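Local structure of mannitol dehydrogenase (Helicobacter pylori, 3TWO) at residues Ala39-Cys42 / His43-His47; Lys148-Leu152 / Glu153-Pro157; Gly333-Lys336 / Phe337-Ile341. The protein probably catalyses the reversible, NADPH-dependent reduction of cinnamaldehydes to cinnamyl alcohols, as a zinc-containing member of the medium-chain dehydrogenase family. All coordinates share one frame; numbering follows the deposited sequence.

In the fold
Contact 1 (39-47) turns the chain from strand 31-40 into helix 43-49; Cys42 at the turn binds zinc, and residues of the first helical turn meet NADPH. Much later, after strand 144-145, contact 2 (148-157) winds the single short turn of helix 152-155. Last comes contact 3 (333-341), the passage from helix 323-331 into strand 338-342. Each is a local turn closed before the next begins, so none nests in or crosses another. In space they meet: Ala39 and Ile41 pair with Ile341 and Tyr339 in neighbouring strands of the mixed sheet, Ala156 packs on Gly40, and Pro157 touches Val340 and Arg338. Contacts 1 and 3, centres about 10 Å apart, both touch NADPH.

Contact 1 (Ala39-Cys42 / His43-His47); sequences AGIC and HSDIH. With ZN (zinc ion), chain G; NDP (NADPH dihydro-nicotinamide-adenine-dinucleotide phosphate), chain F.
The Asp45 side chain folds back across the backbone of Ile41 and Cys42, with CB and CG beside the carbonyl oxygen of Cys42 and OD2 next to the CA of Ile41. Its OD2 accepts the N-H of Cys42 at 3.0 Å in a fairly straight bond (161°), though the donor arrives from above the carboxylate plane. The torsion that sets CG beside the backbone N (chi1 -64°) brings the carboxylate back to the amide of Cys42. Tyr132, Tyr116 and Gly63 add weak hydrogen bonds to this carboxylate, which probably helps to stabilise its buried charge.

Cys42 and Asp45 form a capping box at the start of helix 43-49, where strand 31-40 gives way to the helix: the Asp45 side chain takes the N-H of the N-cap residue, Cys42. A separate backbone bond runs from Asp45 N to Cys42 O at 2.9 Å. The Cys42 sulfur does two jobs: SG accepts from Ser44 N at 3.4 Å and binds the zinc ion at 2.5 Å, a site completed by His64 and Cys160. Cysteine suits both roles, since its soft sulfur binds zinc and can still accept an N-H.

The first turn of the helix also holds the cofactor. His43 N donates nearly straight (167°) to phosphate oxygen O2N of NADPH, 3.0 Å away, while the ring of His43 turns its edge to O1A and carries CD1 of Ile46 over the centre of one face. Ser44 OG hydrogen-bonds to ribose hydroxyl O2D at 2.8 Å, and His47 NE2 to O3D at 2.7 Å; serine's short hydroxyl and histidine's ring nitrogen can each give or take a proton. Glu52 bonds to ND1 of His47 and so helps to fix the ring's rotation, while Ile41 and Ile46 rest against Tyr327 of helix 323-331.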
loop_
_atom_site.group_PDB
_atom_site.type_symbol
_atom_site.label_atom_id
_atom_site.label_comp_id
_atom_site.label_asym_id
_atom_site.label_seq_id
_atom_site.Cartn_x
_atom_site.Cartn_y
_atom_site.Cartn_z
ATOM N N ALA B 39 7.070 33.394 6.191
ATOM C CA ALA B 39 7.577 32.045 6.363
ATOM C C ALA B 39 6.545 31.239 7.134
ATOM O O ALA B 39 6.279 31.530 8.311
ATOM C CB ALA B 39 8.908 32.040 7.070
ATOM N N GLY B 40 5.906 30.291 6.426
ATOM C CA GLY B 40 5.028 29.277 7.053
ATOM C C GLY B 40 5.787 28.336 7.966
ATOM O O GLY B 40 6.975 27.994 7.713
ATOM N N ILE B 41 5.117 27.927 9.053
ATOM C CA ILE B 41 5.656 26.897 9.925
ATOM C C ILE B 41 4.927 25.602 9.599
ATOM O O ILE B 41 3.721 25.546 9.715
ATOM C CB ILE B 41 5.396 27.249 11.395
ATOM C CG1 ILE B 41 6.159 28.522 11.788
ATOM C CG2 ILE B 41 5.666 26.023 12.334
ATOM C CD1 ILE B 41 5.868 28.921 13.202
ATOM N N CYS B 42 5.670 24.571 9.191
ATOM C CA CYS B 42 5.086 23.294 8.893
ATOM C C CYS B 42 5.438 22.366 10.101
ATOM O O CYS B 42 6.466 22.558 10.726
ATOM C CB CYS B 42 5.778 22.796 7.615
ATOM S SG CYS B 42 5.362 21.081 7.195
ATOM N N HIS B 43 4.641 21.346 10.365
ATOM C CA HIS B 43 4.995 20.374 11.443
ATOM C C HIS B 43 6.295 19.582 11.139
ATOM O O HIS B 43 6.945 19.090 12.055
ATOM C CB HIS B 43 3.828 19.410 11.739
ATOM C CG HIS B 43 3.755 18.916 13.157
ATOM N ND1 HIS B 43 4.768 18.188 13.763
ATOM C CD2 HIS B 43 2.734 18.952 14.056
ATOM C CE1 HIS B 43 4.404 17.861 14.998
ATOM N NE2 HIS B 43 3.166 18.298 15.194
ATOM N N SER B 44 6.654 19.466 9.865
ATOM C CA SER B 44 7.990 18.944 9.483
ATOM C C SER B 44 9.097 19.757 10.114
ATOM O O SER B 44 10.193 19.205 10.437
ATOM C CB SER B 44 8.185 18.990 7.942
ATOM O OG SER B 44 7.182 18.195 7.329
ATOM N N ASP B 45 8.859 21.068 10.285
ATOM C CA ASP B 45 9.866 21.919 10.924
ATOM C C ASP B 45 10.183 21.398 12.360
ATOM O O ASP B 45 11.343 21.379 12.828
ATOM C CB ASP B 45 9.387 23.372 10.992
ATOM C CG ASP B 45 9.194 24.011 9.597
ATOM O OD1 ASP B 45 9.603 23.477 8.542
ATOM O OD2 ASP B 45 8.622 25.104 9.551
ATOM N N ILE B 46 9.115 21.013 13.048
ATOM C CA ILE B 46 9.190 20.611 14.436
ATOM C C ILE B 46 9.816 19.210 14.533
ATOM O O ILE B 46 10.698 18.997 15.396
ATOM C CB ILE B 46 7.777 20.522 15.055
ATOM C CG1 ILE B 46 7.054 21.863 14.948
ATOM C CG2 ILE B 46 7.881 20.056 16.525
ATOM C CD1 ILE B 46 5.557 21.784 15.354
ATOM N N HIS B 47 9.337 18.272 13.691
ATOM C CA HIS B 47 9.904 16.924 13.627
ATOM C C HIS B 47 11.438 17.039 13.388
ATOM O O HIS B 47 12.240 16.311 14.048
ATOM C CB HIS B 47 9.297 16.104 12.479
ATOM C CG HIS B 47 7.829 15.756 12.629
ATOM N ND1 HIS B 47 7.311 15.122 13.745
ATOM C CD2 HIS B 47 6.780 15.888 11.761
ATOM C CE1 HIS B 47 6.004 14.910 13.584
ATOM N NE2 HIS B 47 5.672 15.319 12.369
HETATM ZN ZN ZN G . 6.565 20.742 5.030
HETATM P PA NDP F . -0.021 20.322 12.004
HETATM O O1A NDP F . 0.054 19.955 13.427
HETATM O O2A NDP F . -0.861 21.506 11.394
HETATM O O5B NDP F . -1.394 19.457 11.843
HETATM C C5B NDP F . -1.537 18.043 12.398
HETATM C C4B NDP F . -3.013 17.807 12.692
HETATM O O4B NDP F . -3.398 16.402 12.998
HETATM C C3B NDP F . -3.424 18.675 13.902
HETATM O O3B NDP F . -4.687 19.358 13.551
HETATM C C2B NDP F . -3.649 17.616 15.015
HETATM O O2B NDP F . -4.676 18.146 15.875
HETATM C C1B NDP F . -4.249 16.432 14.220
HETATM N N9A NDP F . -3.932 15.109 14.804
HETATM C C8A NDP F . -2.808 14.806 15.493
HETATM N N7A NDP F . -2.877 13.518 15.791
HETATM C C5A NDP F . -4.009 13.017 15.305
HETATM C C6A NDP F . -4.580 11.758 15.321
HETATM N N6A NDP F . -4.000 10.671 15.935
HETATM N N1A NDP F . -5.762 11.636 14.726
HETATM C C2A NDP F . -6.373 12.623 14.108
HETATM N N3A NDP F . -5.848 13.824 14.063
HETATM C C4A NDP F . -4.670 14.035 14.675
HETATM O O3 NDP F . 0.704 19.379 10.967
HETATM P PN NDP F . 0.947 19.669 9.487
HETATM O O1N NDP F . -0.312 19.688 8.707
HETATM O O2N NDP F . 1.950 20.813 9.183
HETATM O O5D NDP F . 1.765 18.384 9.089
HETATM C C5D NDP F . 1.181 17.043 9.458
HETATM C C4D NDP F . 2.239 15.890 9.195
HETATM O O4D NDP F . 2.468 15.994 7.777
HETATM C C3D NDP F . 3.616 16.053 9.894
HETATM O O3D NDP F . 4.066 14.740 10.328
HETATM C C2D NDP F . 4.468 16.654 8.752
HETATM O O2D NDP F . 5.800 16.311 8.912
HETATM C C1D NDP F . 3.897 15.873 7.545
HETATM N N1N NDP F . 4.257 16.449 6.205
HETATM C C2N NDP F . 4.605 15.552 5.171
HETATM C C3N NDP F . 4.944 16.023 3.914
HETATM C C7N NDP F . 5.229 15.018 2.799
HETATM O O7N NDP F . 4.795 13.857 2.867
HETATM N N7N NDP F . 5.721 15.551 1.686
HETATM C C4N NDP F . 4.980 17.418 3.682
HETATM C C5N NDP F . 4.594 18.336 4.702
HETATM C C6N NDP F . 4.249 17.870 5.953
HETATM P P2B NDP F . -4.626 18.047 17.435
HETATM O O1X NDP F . -4.939 19.577 17.935
HETATM O O2X NDP F . -5.530 16.990 17.900
HETATM O O3X NDP F . -3.116 17.764 17.846
#

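Contact 2 (Lys148-Leu152 / Glu153-Pro157); sequences KNAPL and EKVAP
The carbonyl oxygen of Pro151 is gripped by two amides of the next turn: Lys154 N donates to Pro151 O at 3.0 Å and Val155 N to Pro151 O at 3.1 Å, both weakly because the bonds are bent (129° and 132°). Val155 N is shared in its turn, reaching Leu152 O as well in a weak bond, and Leu152 O also takes Ala156 N at 3.3 Å, again weakly. Three- and four-residue spacings are therefore mixed in this helix.

Pro151 occupies the N-cap of helix 152-155. Proline is tolerated here because no N-H of its own is needed and its ring restricts phi. Glu153 bends back over it. With CG between the backbone N and the carbonyl carbon (chi1 83°) and the chain bent at chi2, the carboxylate lies against the proline ring, OE1 and OE2 each 3.9 Å from Pro151 CB. A negative charge beside the amides of a helix start is probably favourable, even without a hydrogen bond to Leu152 N. On another part of the ring, the extended Lys154 chain passes Pro151 CG with its CD at 4.0 Å, its aliphatic length packing while its amine leads away.

Val155 points back at the first residues: its CG2 meets Ala150 CB at 3.7 Å, and its CB lies 4.2 Å from Leu152 CD1. Tyr312 lies against Ala150, Pro151 and Lys154. Leu152 and Ala156 pack on Tyr38 and Ala67 of strands 31-40 and 65-73, apolar residues facing the mixed sheet, while Pro157 leads the chain into helix 158-171, which carries the zinc ligand Cys160.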
loop_
_atom_site.group_PDB
_atom_site.type_symbol
_atom_site.label_atom_id
_atom_site.label_comp_id
_atom_site.label_asym_id
_atom_site.label_seq_id
_atom_site.Cartn_x
_atom_site.Cartn_y
_atom_site.Cartn_z
ATOM N N LYS B 148 1.771 38.984 -8.564
ATOM C CA LYS B 148 2.094 40.155 -7.733
ATOM C C LYS B 148 0.943 40.719 -6.856
ATOM O O LYS B 148 1.199 41.438 -5.864
ATOM C CB LYS B 148 2.729 41.261 -8.582
ATOM C CG LYS B 148 1.971 41.576 -9.873
ATOM C CD LYS B 148 2.084 43.055 -10.320
ATOM C CE LYS B 148 1.232 43.318 -11.570
ATOM N NZ LYS B 148 2.034 44.016 -12.637
ATOM N N ASN B 149 -0.312 40.399 -7.193
ATOM C CA ASN B 149 -1.445 40.816 -6.339
ATOM C C ASN B 149 -1.983 39.767 -5.354
ATOM O O ASN B 149 -2.864 40.066 -4.574
ATOM C CB ASN B 149 -2.590 41.378 -7.171
ATOM C CG ASN B 149 -2.230 42.708 -7.805
ATOM O OD1 ASN B 149 -2.046 42.774 -9.019
ATOM N ND2 ASN B 149 -2.097 43.776 -6.983
ATOM N N ALA B 150 -1.442 38.553 -5.375
ATOM C CA ALA B 150 -1.841 37.530 -4.426
ATOM C C ALA B 150 -1.501 37.946 -2.970
ATOM O O ALA B 150 -0.470 38.585 -2.740
ATOM C CB ALA B 150 -1.166 36.212 -4.797
ATOM N N PRO B 151 -2.362 37.586 -1.980
ATOM C CA PRO B 151 -1.968 37.912 -0.566
ATOM C C PRO B 151 -0.781 37.015 -0.117
ATOM O O PRO B 151 -0.918 35.790 0.014
ATOM C CB PRO B 151 -3.240 37.629 0.245
ATOM C CG PRO B 151 -4.024 36.579 -0.602
ATOM C CD PRO B 151 -3.699 36.956 -2.073
ATOM N N LEU B 152 0.378 37.627 0.076
ATOM C CA LEU B 152 1.631 36.881 0.158
ATOM C C LEU B 152 1.778 36.081 1.443
ATOM O O LEU B 152 2.409 35.006 1.471
ATOM C CB LEU B 152 2.777 37.854 0.047
ATOM C CG LEU B 152 3.885 37.426 -0.868
ATOM C CD1 LEU B 152 3.347 36.788 -2.179
ATOM C CD2 LEU B 152 4.732 38.700 -1.139
ATOM N N GLU B 153 1.188 36.597 2.516
ATOM C CA GLU B 153 1.117 35.873 3.796
ATOM C C GLU B 153 0.317 34.549 3.644
ATOM O O GLU B 153 0.672 33.550 4.270
ATOM C CB GLU B 153 0.590 36.786 4.928
ATOM C CG GLU B 153 -0.956 36.998 5.113
ATOM C CD GLU B 153 -1.580 37.888 4.062
ATOM O OE1 GLU B 153 -0.863 38.453 3.219
ATOM O OE2 GLU B 153 -2.826 38.017 4.062
ATOM N N LYS B 154 -0.701 34.539 2.773
ATOM C CA LYS B 154 -1.488 33.314 2.518
ATOM C C LYS B 154 -0.839 32.363 1.494
ATOM O O LYS B 154 -1.127 31.123 1.489
ATOM C CB LYS B 154 -2.874 33.696 2.016
ATOM C CG LYS B 154 -3.811 34.072 3.164
ATOM C CD LYS B 154 -5.111 34.519 2.611
ATOM C CE LYS B 154 -5.961 35.121 3.710
ATOM N NZ LYS B 154 -7.296 35.329 3.109
ATOM N N VAL B 155 0.028 32.932 0.638
ATOM C CA VAL B 155 0.693 32.186 -0.407
ATOM C C VAL B 155 1.734 31.241 0.203
ATOM O O VAL B 155 1.870 30.117 -0.268
ATOM C CB VAL B 155 1.372 33.125 -1.454
ATOM C CG1 VAL B 155 2.359 32.355 -2.380
ATOM C CG2 VAL B 155 0.307 33.843 -2.291
ATOM N N ALA B 156 2.458 31.695 1.228
ATOM C CA ALA B 156 3.628 30.977 1.738
ATOM C C ALA B 156 3.367 29.484 2.044
ATOM O O ALA B 156 4.158 28.623 1.637
ATOM C CB ALA B 156 4.283 31.758 2.984
ATOM N N PRO B 157 2.259 29.155 2.736
ATOM C CA PRO B 157 2.107 27.710 3.044
ATOM C C PRO B 157 1.656 26.903 1.847
ATOM O O PRO B 157 1.697 25.676 1.916
ATOM C CB PRO B 157 1.031 27.660 4.166
ATOM C CG PRO B 157 1.002 29.080 4.777
ATOM C CD PRO B 157 1.356 29.997 3.555
#

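Contact 3 (Gly333-Lys336 / Phe337-Ile341); sequences GKAK and FRYVI. With NDP (NADPH dihydro-nicotinamide-adenine-dinucleotide phosphate), chain F.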
loop_
_atom_site.group_PDB
_atom_site.type_symbol
_atom_site.label_atom_id
_atom_site.label_comp_id
_atom_site.label_asym_id
_atom_site.label_seq_id
_atom_site.Cartn_x
_atom_site.Cartn_y
_atom_site.Cartn_z
ATOM N N GLY B 333 -1.983 20.192 21.075
ATOM C CA GLY B 333 -3.368 20.298 20.698
ATOM C C GLY B 333 -3.958 21.666 20.842
ATOM O O GLY B 333 -5.142 21.749 21.063
ATOM N N LYS B 334 -3.154 22.729 20.680
ATOM C CA LYS B 334 -3.680 24.081 20.862
ATOM C C LYS B 334 -3.678 24.904 19.574
ATOM O O LYS B 334 -4.028 26.041 19.628
ATOM C CB LYS B 334 -2.933 24.875 22.010
ATOM C CG LYS B 334 -3.079 24.249 23.446
ATOM C CD LYS B 334 -1.905 24.723 24.332
ATOM C CE LYS B 334 -1.731 23.917 25.664
ATOM N NZ LYS B 334 -0.796 24.679 26.606
ATOM N N ALA B 335 -3.331 24.337 18.423
ATOM C CA ALA B 335 -3.091 25.167 17.240
ATOM C C ALA B 335 -4.393 25.280 16.454
ATOM O O ALA B 335 -5.375 24.577 16.773
ATOM C CB ALA B 335 -1.930 24.588 16.359
ATOM N N LYS B 336 -4.451 26.169 15.461
ATOM C CA LYS B 336 -5.669 26.273 14.668
ATOM C C LYS B 336 -5.357 25.618 13.306
ATOM O O LYS B 336 -5.627 24.389 13.105
ATOM C CB LYS B 336 -6.134 27.742 14.559
ATOM C CG LYS B 336 -7.638 27.882 14.145
ATOM C CD LYS B 336 -7.924 29.242 13.427
ATOM C CE LYS B 336 -9.305 29.296 12.749
ATOM N NZ LYS B 336 -10.373 29.008 13.778
ATOM N N PHE B 337 -4.792 26.400 12.380
ATOM C CA PHE B 337 -4.364 25.833 11.115
ATOM C C PHE B 337 -2.884 26.151 10.903
ATOM O O PHE B 337 -2.035 25.550 11.617
ATOM C CB PHE B 337 -5.343 26.173 9.969
ATOM C CG PHE B 337 -6.785 25.685 10.251
ATOM C CD1 PHE B 337 -7.813 26.593 10.613
ATOM C CD2 PHE B 337 -7.109 24.329 10.200
ATOM C CE1 PHE B 337 -9.121 26.139 10.851
ATOM C CE2 PHE B 337 -8.416 23.880 10.454
ATOM C CZ PHE B 337 -9.426 24.810 10.779
ATOM N N ARG B 338 -2.544 27.072 9.991
ATOM C CA ARG B 338 -1.130 27.422 9.784
ATOM C C ARG B 338 -0.769 28.657 10.577
ATOM O O ARG B 338 -1.565 29.629 10.606
ATOM C CB ARG B 338 -0.800 27.618 8.278
ATOM C CG ARG B 338 -0.277 26.332 7.604
ATOM C CD ARG B 338 1.222 26.164 7.906
ATOM N NE ARG B 338 1.857 25.078 7.175
ATOM C CZ ARG B 338 1.855 23.798 7.550
ATOM N NH1 ARG B 338 1.146 23.408 8.609
ATOM N NH2 ARG B 338 2.500 22.904 6.809
ATOM N N TYR B 339 0.423 28.634 11.190
ATOM C CA TYR B 339 1.117 29.873 11.653
ATOM C C TYR B 339 2.028 30.388 10.542
ATOM O O TYR B 339 2.672 29.581 9.805
ATOM C CB TYR B 339 1.978 29.637 12.905
ATOM C CG TYR B 339 1.170 29.345 14.163
ATOM C CD1 TYR B 339 1.039 28.024 14.647
ATOM C CD2 TYR B 339 0.506 30.369 14.845
ATOM C CE1 TYR B 339 0.298 27.759 15.808
ATOM C CE2 TYR B 339 -0.247 30.119 15.990
ATOM C CZ TYR B 339 -0.337 28.829 16.464
ATOM O OH TYR B 339 -1.086 28.589 17.574
ATOM N N VAL B 340 2.063 31.719 10.387
ATOM C CA VAL B 340 2.952 32.301 9.405
ATOM C C VAL B 340 3.750 33.447 10.036
ATOM O O VAL B 340 3.163 34.331 10.705
ATOM C CB VAL B 340 2.220 32.801 8.188
ATOM C CG1 VAL B 340 3.202 33.586 7.335
ATOM C CG2 VAL B 340 1.590 31.633 7.389
ATOM N N ILE B 341 5.073 33.423 9.839
ATOM C CA ILE B 341 5.939 34.448 10.444
ATOM C C ILE B 341 6.048 35.650 9.532
ATOM O O ILE B 341 6.346 35.531 8.352
ATOM C CB ILE B 341 7.360 33.943 10.758
ATOM C CG1 ILE B 341 7.328 32.691 11.675
ATOM C CG2 ILE B 341 8.190 35.089 11.393
ATOM C CD1 ILE B 341 8.626 31.919 11.681
HETATM P PA NDP F . -0.021 20.322 12.004
HETATM O O1A NDP F . 0.054 19.955 13.427
HETATM O O2A NDP F . -0.861 21.506 11.394
HETATM O O5B NDP F . -1.394 19.457 11.843
HETATM C C5B NDP F . -1.537 18.043 12.398
HETATM C C4B NDP F . -3.013 17.807 12.692
HETATM O O4B NDP F . -3.398 16.402 12.998
HETATM C C3B NDP F . -3.424 18.675 13.902
HETATM O O3B NDP F . -4.687 19.358 13.551
HETATM C C2B NDP F . -3.649 17.616 15.015
HETATM O O2B NDP F . -4.676 18.146 15.875
HETATM C C1B NDP F . -4.249 16.432 14.220
HETATM N N9A NDP F . -3.932 15.109 14.804
HETATM C C8A NDP F . -2.808 14.806 15.493
HETATM N N7A NDP F . -2.877 13.518 15.791
HETATM C C5A NDP F . -4.009 13.017 15.305
HETATM C C6A NDP F . -4.580 11.758 15.321
HETATM N N6A NDP F . -4.000 10.671 15.935
HETATM N N1A NDP F . -5.762 11.636 14.726
HETATM C C2A NDP F . -6.373 12.623 14.108
HETATM N N3A NDP F . -5.848 13.824 14.063
HETATM C C4A NDP F . -4.670 14.035 14.675
HETATM O O3 NDP F . 0.704 19.379 10.967
HETATM P PN NDP F . 0.947 19.669 9.487
HETATM O O1N NDP F . -0.312 19.688 8.707
HETATM O O2N NDP F . 1.950 20.813 9.183
HETATM O O5D NDP F . 1.765 18.384 9.089
HETATM C C5D NDP F . 1.181 17.043 9.458
HETATM C C4D NDP F . 2.239 15.890 9.195
HETATM O O4D NDP F . 2.468 15.994 7.777
HETATM C C3D NDP F . 3.616 16.053 9.894
HETATM O O3D NDP F . 4.066 14.740 10.328
HETATM C C2D NDP F . 4.468 16.654 8.752
HETATM O O2D NDP F . 5.800 16.311 8.912
HETATM C C1D NDP F . 3.897 15.873 7.545
HETATM N N1N NDP F . 4.257 16.449 6.205
HETATM C C2N NDP F . 4.605 15.552 5.171
HETATM C C3N NDP F . 4.944 16.023 3.914
HETATM C C7N NDP F . 5.229 15.018 2.799
HETATM O O7N NDP F . 4.795 13.857 2.867
HETATM N N7N NDP F . 5.721 15.551 1.686
HETATM C C4N NDP F . 4.980 17.418 3.682
HETATM C C5N NDP F . 4.594 18.336 4.702
HETATM C C6N NDP F . 4.249 17.870 5.953
HETATM P P2B NDP F . -4.626 18.047 17.435
HETATM O O1X NDP F . -4.939 19.577 17.935
HETATM O O2X NDP F . -5.530 16.990 17.900
HETATM O O3X NDP F . -3.116 17.764 17.846
#
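The Phe337 ring carries the carbonyl oxygen of Lys336, which accepts a hydrogen bond from Lys212 NZ, over one face, with Lys336 O 3.3 Å from CG, while the Lys336 chain runs obliquely past CD1 and CE1, its CE 3.7 Å from Phe337 CE1. Phe185 meets the same ring edge-to-face. The lysine amine, turned by a bend at chi4 (56°), forms a salt bridge with Asp215. The Tyr339 ring is approached obliquely by the methyl of Ala335, CB lying 3.9 Å from CE1; alanine is small enough to fit, and the tyrosine OH bonds to Asn329.

At the edge of the Arg338 guanidinium, near its plane, stands O2N of NADPH: NH1 donates to it at 2.8 Å (154°), NH2 more weakly at 3.2 Å. Arginine suits the pyrophosphate by matching its charge with several N-H groups, and Glu65 holds NE in a salt bridge. Gly333 CA lies 3.3 Å from O1X of the 2'-phosphate of NADPH; with no side chain, it can come this close. The turn joins helix 323-331 to strand 338-342, which lies between strands 31-40 and 315-318, while Phe337 and Arg338 reach helix 187-198 of the Rossmann fold.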